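Local coordinates for sialidase B (Streptococcus pneumoniae serotype 4, PDB 4XJW), which cleaves terminal sialic acid residues from oligosaccharides, glycoproteins and glycolipids, as a glycosidase that also works as an intramolecular trans-sialidase, at residues Arg207-Ser221 with Ala617-Glu631. The protein carries 1 engineered substitution. Residues are numbered along the deposited sequence; the frame is centred on the assembly and turned at random.
Sequences RIPTLYTLSSGRVLS and AITELPNHHIGVLFE. With OPX ((1s,3R,4S)-1-[(cyclohexylamino)methyl]-3,4-dihydroxycyclopentanesulfonic acid), chain B.
Arg207 grips Glu631 side-on where two antiparallel hairpins, from the first and last blades of the sialidase beta-propeller, pack face to face and close its ring. Arg207 NE meets Glu631 OE2 at 2.6 Å, from above the carboxylate plane, while Arg207 NH2 takes the syn lone pair of Glu631 OE1 at 2.8 Å. Ile208 N reaches OE2 from the opposite face and Tyr615 N bonds to OE1, so four N-H groups pin the carboxylate, two on each oxygen. As in related sialidases, Arg207 probably binds the substrate and Tyr615 is probably the nucleophile, making Glu631 a probable positioning residue for both. The middle is tight and apolar: Leu211 drops between Ala617 and Leu629, its CD1 3.8 Å from Leu629 CB, and Pro209 CB lies 3.5 Å from Leu629 CD2. The turn end is the more open side, where partly exposed Pro622 sets CG against Gly217 O. Beside this open end sits the inhibitor OPX, its cyclopentane over the Tyr212 ring face and its OAD accepting from Thr213 N. With OG1 anti to the carbonyl carbon (chi1 -58°), Thr213 turns this hydroxyl across the gap, where it accepts from Thr619 OG1 and donates to Glu620 O at 2.7 Å, 43° above the carbonyl plane.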
loop_
_atom_site.group_PDB
_atom_site.type_symbol
_atom_site.label_atom_id
_atom_site.label_comp_id
_atom_site.label_asym_id
_atom_site.label_seq_id
_atom_site.Cartn_x
_atom_site.Cartn_y
_atom_site.Cartn_z
ATOM N N ARG A 207 -1.035 2.421 -0.627
ATOM C CA ARG A 207 0.127 1.668 -1.093
ATOM C C ARG A 207 1.371 2.425 -0.669
ATOM O O ARG A 207 1.315 3.616 -0.336
ATOM C CB ARG A 207 0.156 1.489 -2.628
ATOM C CG ARG A 207 -0.694 0.310 -3.191
ATOM C CD ARG A 207 0.022 -0.399 -4.363
ATOM N NE ARG A 207 1.257 -1.084 -3.996
ATOM C CZ ARG A 207 2.149 -1.558 -4.874
ATOM N NH1 ARG A 207 1.931 -1.414 -6.178
ATOM N NH2 ARG A 207 3.269 -2.180 -4.447
ATOM N N ILE A 208 2.499 1.724 -0.695
ATOM C CA ILE A 208 3.823 2.324 -0.527
ATOM C C ILE A 208 4.045 2.928 0.875
ATOM O O ILE A 208 4.257 4.130 1.014
ATOM C CB ILE A 208 4.133 3.413 -1.599
ATOM C CG1 ILE A 208 3.540 3.077 -2.973
ATOM C CG2 ILE A 208 5.630 3.575 -1.752
ATOM C CD1 ILE A 208 4.022 1.756 -3.569
ATOM N N PRO A 209 4.014 2.089 1.917
ATOM C CA PRO A 209 4.158 2.571 3.297
ATOM C C PRO A 209 5.594 2.936 3.633
ATOM O O PRO A 209 6.543 2.351 3.089
ATOM C CB PRO A 209 3.772 1.348 4.123
ATOM C CG PRO A 209 4.123 0.173 3.237
ATOM C CD PRO A 209 3.786 0.632 1.854
ATOM N N THR A 210 5.749 3.879 4.561
ATOM C CA THR A 210 7.050 4.229 5.129
ATOM C C THR A 210 6.912 4.322 6.650
ATOM O O THR A 210 5.803 4.488 7.177
ATOM C CB THR A 210 7.628 5.552 4.575
ATOM O OG1 THR A 210 7.034 6.663 5.259
ATOM C CG2 THR A 210 7.392 5.681 3.053
ATOM N N LEU A 211 8.043 4.176 7.343
ATOM C CA LEU A 211 8.133 4.390 8.795
ATOM C C LEU A 211 9.474 5.021 9.098
ATOM O O LEU A 211 10.457 4.726 8.446
ATOM C CB LEU A 211 8.046 3.049 9.538
ATOM C CG LEU A 211 6.722 2.296 9.614
ATOM C CD1 LEU A 211 6.929 0.904 10.215
ATOM C CD2 LEU A 211 5.696 3.090 10.408
ATOM N N TYR A 212 9.524 5.876 10.112
ATOM C CA TYR A 212 10.769 6.514 10.501
ATOM C C TYR A 212 10.651 6.926 11.959
ATOM O O TYR A 212 9.633 7.495 12.373
ATOM C CB TYR A 212 11.006 7.761 9.648
ATOM C CG TYR A 212 12.408 8.331 9.724
ATOM C CD1 TYR A 212 12.811 9.116 10.803
ATOM C CD2 TYR A 212 13.319 8.099 8.714
ATOM C CE1 TYR A 212 14.092 9.649 10.864
ATOM C CE2 TYR A 212 14.595 8.625 8.760
ATOM C CZ TYR A 212 14.975 9.401 9.830
ATOM O OH TYR A 212 16.253 9.913 9.857
ATOM N N THR A 213 11.691 6.644 12.733
ATOM C CA THR A 213 11.673 6.952 14.163
ATOM C C THR A 213 12.409 8.264 14.391
ATOM O O THR A 213 13.605 8.376 14.116
ATOM C CB THR A 213 12.327 5.829 14.964
ATOM O OG1 THR A 213 11.629 4.606 14.699
ATOM C CG2 THR A 213 12.284 6.126 16.463
ATOM N N LEU A 214 11.667 9.253 14.885
ATOM C CA LEU A 214 12.207 10.589 15.138
ATOM C C LEU A 214 12.971 10.635 16.458
ATOM O O LEU A 214 12.815 9.758 17.323
ATOM C CB LEU A 214 11.085 11.642 15.127
ATOM C CG LEU A 214 10.238 11.651 13.845
ATOM C CD1 LEU A 214 9.124 12.694 13.986
ATOM C CD2 LEU A 214 11.107 11.957 12.639
ATOM N N SER A 215 13.815 11.654 16.592
ATOM C CA SER A 215 14.648 11.797 17.792
ATOM C C SER A 215 13.829 11.958 19.077
ATOM O O SER A 215 14.270 11.565 20.172
ATOM C CB SER A 215 15.632 12.951 17.619
ATOM O OG SER A 215 14.986 14.208 17.586
ATOM N N SER A 216 12.637 12.529 18.958
ATOM C CA SER A 216 11.775 12.696 20.125
ATOM C C SER A 216 11.169 11.369 20.575
ATOM O O SER A 216 10.575 11.288 21.648
ATOM C CB SER A 216 10.642 13.667 19.810
ATOM O OG SER A 216 9.769 13.056 18.864
ATOM N N GLY A 217 11.269 10.337 19.734
ATOM C CA GLY A 217 10.631 9.055 20.010
ATOM C C GLY A 217 9.318 8.879 19.260
ATOM O O GLY A 217 8.744 7.781 19.220
ATOM N N ARG A 218 8.822 9.972 18.694
ATOM C CA ARG A 218 7.662 9.897 17.806
ATOM C C ARG A 218 8.016 9.062 16.576
ATOM O O ARG A 218 9.088 9.211 16.007
ATOM C CB ARG A 218 7.194 11.294 17.395
ATOM C CG ARG A 218 6.086 11.290 16.341
ATOM C CD ARG A 218 5.526 12.697 16.125
ATOM N NE ARG A 218 4.736 13.149 17.268
ATOM C CZ ARG A 218 4.130 14.329 17.339
ATOM N NH1 ARG A 218 4.218 15.191 16.333
ATOM N NH2 ARG A 218 3.431 14.648 18.421
ATOM N N VAL A 219 7.119 8.163 16.200
ATOM C CA VAL A 219 7.310 7.351 15.001
ATOM C C VAL A 219 6.366 7.902 13.938
ATOM O O VAL A 219 5.170 8.063 14.193
ATOM C CB VAL A 219 7.001 5.867 15.277
ATOM C CG1 VAL A 219 7.204 5.041 14.007
ATOM C CG2 VAL A 219 7.901 5.342 16.389
ATOM N N LEU A 220 6.910 8.211 12.764
ATOM C CA LEU A 220 6.156 8.840 11.679
ATOM C C LEU A 220 5.985 7.839 10.542
ATOM O O LEU A 220 6.886 7.033 10.263
ATOM C CB LEU A 220 6.900 10.074 11.163
ATOM C CG LEU A 220 6.243 10.956 10.094
ATOM C CD1 LEU A 220 4.944 11.530 10.636
ATOM C CD2 LEU A 220 7.189 12.075 9.641
ATOM N N SER A 221 4.818 7.871 9.906
ATOM C CA SER A 221 4.564 7.030 8.731
ATOM C C SER A 221 4.005 7.879 7.615
ATOM O O SER A 221 3.165 8.738 7.842
ATOM C CB SER A 221 3.572 5.908 9.082
ATOM O OG SER A 221 3.170 5.163 7.926
ATOM N N ALA A 617 7.771 -1.337 5.122
ATOM C CA ALA A 617 8.493 -0.345 5.893
ATOM C C ALA A 617 8.864 -0.961 7.234
ATOM O O ALA A 617 8.022 -1.594 7.897
ATOM C CB ALA A 617 7.618 0.892 6.078
ATOM N N ILE A 618 10.124 -0.790 7.638
ATOM C CA ILE A 618 10.534 -1.220 8.970
ATOM C C ILE A 618 11.261 -0.128 9.741
ATOM O O ILE A 618 12.009 0.672 9.176
ATOM C CB ILE A 618 11.385 -2.512 8.941
ATOM C CG1 ILE A 618 12.638 -2.344 8.074
ATOM C CG2 ILE A 618 10.533 -3.713 8.487
ATOM C CD1 ILE A 618 13.585 -3.538 8.200
ATOM N N THR A 619 11.030 -0.086 11.043
ATOM C CA THR A 619 11.798 0.830 11.869
ATOM C C THR A 619 11.951 0.284 13.268
ATOM O O THR A 619 11.081 -0.432 13.763
ATOM C CB THR A 619 11.215 2.266 11.845
ATOM O OG1 THR A 619 12.237 3.192 12.220
ATOM C CG2 THR A 619 9.994 2.419 12.785
ATOM N N GLU A 620 13.080 0.606 13.892
ATOM C CA GLU A 620 13.266 0.303 15.300
ATOM C C GLU A 620 12.510 1.336 16.101
ATOM O O GLU A 620 12.746 2.540 15.974
ATOM C CB GLU A 620 14.751 0.312 15.672
ATOM C CG GLU A 620 14.999 -0.055 17.130
ATOM C CD GLU A 620 16.467 -0.116 17.482
ATOM O OE1 GLU A 620 17.318 0.095 16.592
ATOM O OE2 GLU A 620 16.771 -0.355 18.677
ATOM N N LEU A 621 11.570 0.853 16.902
ATOM C CA LEU A 621 10.819 1.707 17.809
ATOM C C LEU A 621 11.744 2.113 18.954
ATOM O O LEU A 621 12.759 1.439 19.218
ATOM C CB LEU A 621 9.571 0.974 18.310
ATOM C CG LEU A 621 8.745 0.410 17.143
ATOM C CD1 LEU A 621 7.677 -0.544 17.620
ATOM C CD2 LEU A 621 8.132 1.532 16.317
ATOM N N PRO A 622 11.432 3.233 19.619
ATOM C CA PRO A 622 12.318 3.691 20.694
ATOM C C PRO A 622 12.495 2.679 21.821
ATOM O O PRO A 622 13.501 2.755 22.529
ATOM C CB PRO A 622 11.608 4.939 21.222
ATOM C CG PRO A 622 10.823 5.442 20.058
ATOM C CD PRO A 622 10.353 4.200 19.341
ATOM N N ASN A 623 11.559 1.754 21.983
ATOM C CA ASN A 623 11.685 0.714 22.999
ATOM C C ASN A 623 12.446 -0.524 22.525
ATOM O O ASN A 623 12.457 -1.550 23.203
ATOM C CB ASN A 623 10.309 0.322 23.527
ATOM C CG ASN A 623 9.424 -0.275 22.455
ATOM O OD1 ASN A 623 9.858 -0.454 21.314
ATOM N ND2 ASN A 623 8.178 -0.587 22.811
ATOM N N HIS A 624 13.039 -0.414 21.335
ATOM C CA HIS A 624 13.843 -1.470 20.703
ATOM C C HIS A 624 13.038 -2.628 20.132
ATOM O O HIS A 624 13.615 -3.624 19.697
ATOM C CB HIS A 624 14.958 -1.974 21.633
ATOM C CG HIS A 624 15.818 -0.876 22.175
ATOM N ND1 HIS A 624 16.502 0.001 21.359
ATOM C CD2 HIS A 624 16.097 -0.504 23.445
ATOM C CE1 HIS A 624 17.163 0.868 22.104
ATOM N NE2 HIS A 624 16.945 0.578 23.375
ATOM N N HIS A 625 11.715 -2.507 20.139
ATOM C CA HIS A 625 10.901 -3.374 19.283
ATOM C C HIS A 625 11.088 -2.955 17.838
ATOM O O HIS A 625 11.697 -1.912 17.551
ATOM C CB HIS A 625 9.420 -3.269 19.626
ATOM C CG HIS A 625 9.069 -3.816 20.969
ATOM N ND1 HIS A 625 7.898 -4.508 21.199
ATOM C CD2 HIS A 625 9.704 -3.740 22.160
ATOM C CE1 HIS A 625 7.838 -4.850 22.473
ATOM N NE2 HIS A 625 8.931 -4.409 23.077
ATOM N N ILE A 626 10.560 -3.774 16.931
ATOM C CA ILE A 626 10.574 -3.483 15.507
ATOM C C ILE A 626 9.139 -3.288 15.044
ATOM O O ILE A 626 8.279 -4.130 15.305
ATOM C CB ILE A 626 11.179 -4.647 14.720
ATOM C CG1 ILE A 626 12.594 -4.979 15.207
ATOM C CG2 ILE A 626 11.177 -4.322 13.231
ATOM C CD1 ILE A 626 13.609 -3.858 15.060
ATOM N N GLY A 627 8.868 -2.160 14.399
ATOM C CA GLY A 627 7.578 -1.947 13.764
ATOM C C GLY A 627 7.673 -2.218 12.273
ATOM O O GLY A 627 8.654 -1.829 11.629
ATOM N N VAL A 628 6.663 -2.904 11.737
ATOM C CA VAL A 628 6.605 -3.245 10.312
ATOM C C VAL A 628 5.247 -2.787 9.783
ATOM O O VAL A 628 4.211 -3.166 10.318
ATOM C CB VAL A 628 6.787 -4.760 10.066
ATOM C CG1 VAL A 628 6.886 -5.050 8.579
ATOM C CG2 VAL A 628 8.024 -5.292 10.782
ATOM N N LEU A 629 5.265 -1.928 8.771
ATOM C CA LEU A 629 4.059 -1.516 8.070
ATOM C C LEU A 629 4.216 -2.021 6.641
ATOM O O LEU A 629 5.155 -1.646 5.944
ATOM C CB LEU A 629 3.915 0.004 8.090
ATOM C CG LEU A 629 2.671 0.575 7.421
ATOM C CD1 LEU A 629 1.424 0.115 8.157
ATOM C CD2 LEU A 629 2.752 2.100 7.388
ATOM N N PHE A 630 3.311 -2.888 6.214
ATOM C CA PHE A 630 3.537 -3.574 4.944
ATOM C C PHE A 630 2.260 -3.854 4.172
ATOM O O PHE A 630 1.161 -3.936 4.749
ATOM C CB PHE A 630 4.283 -4.889 5.191
ATOM C CG PHE A 630 3.475 -5.916 5.944
ATOM C CD1 PHE A 630 3.380 -5.870 7.333
ATOM C CD2 PHE A 630 2.808 -6.931 5.261
ATOM C CE1 PHE A 630 2.628 -6.818 8.039
ATOM C CE2 PHE A 630 2.071 -7.884 5.958
ATOM C CZ PHE A 630 1.977 -7.830 7.336
ATOM N N GLU A 631 2.425 -4.032 2.861
ATOM C CA GLU A 631 1.339 -4.418 1.989
ATOM C C GLU A 631 1.117 -5.918 2.125
ATOM O O GLU A 631 1.901 -6.711 1.609
ATOM C CB GLU A 631 1.704 -4.044 0.544
ATOM C CG GLU A 631 1.772 -2.523 0.304
ATOM C CD GLU A 631 2.292 -2.157 -1.077
ATOM O OE1 GLU A 631 2.879 -3.024 -1.773
ATOM O OE2 GLU A 631 2.071 -0.995 -1.491
HETATM C CAF OPX B . 16.264 3.478 18.958
HETATM C CAG OPX B . 17.303 4.559 19.028
HETATM C CAH OPX B . 15.206 3.836 17.966
HETATM C CAI OPX B . 17.897 4.817 17.674
HETATM C CAJ OPX B . 15.772 4.117 16.603
HETATM C CAK OPX B . 16.613 6.018 14.415
HETATM C CAL OPX B . 17.057 4.710 12.261
HETATM C CAM OPX B . 15.951 6.832 12.107
HETATM C CAO OPX B . 16.301 4.813 10.986
HETATM C CAP OPX B . 15.238 5.787 11.263
HETATM C CAQ OPX B . 16.843 5.178 16.673
HETATM C CAR OPX B . 16.995 6.064 12.904
HETATM N NAN OPX B . 17.507 5.345 15.369
HETATM O OAA OPX B . 19.573 6.081 13.539
HETATM O OAB OPX B . 18.976 6.820 11.303
HETATM O OAC OPX B . 15.798 3.585 10.589
HETATM O OAD OPX B . 14.208 5.259 11.991
HETATM O OAE OPX B . 18.496 8.236 13.181
HETATM S SAS OPX B . 18.600 6.845 12.726
#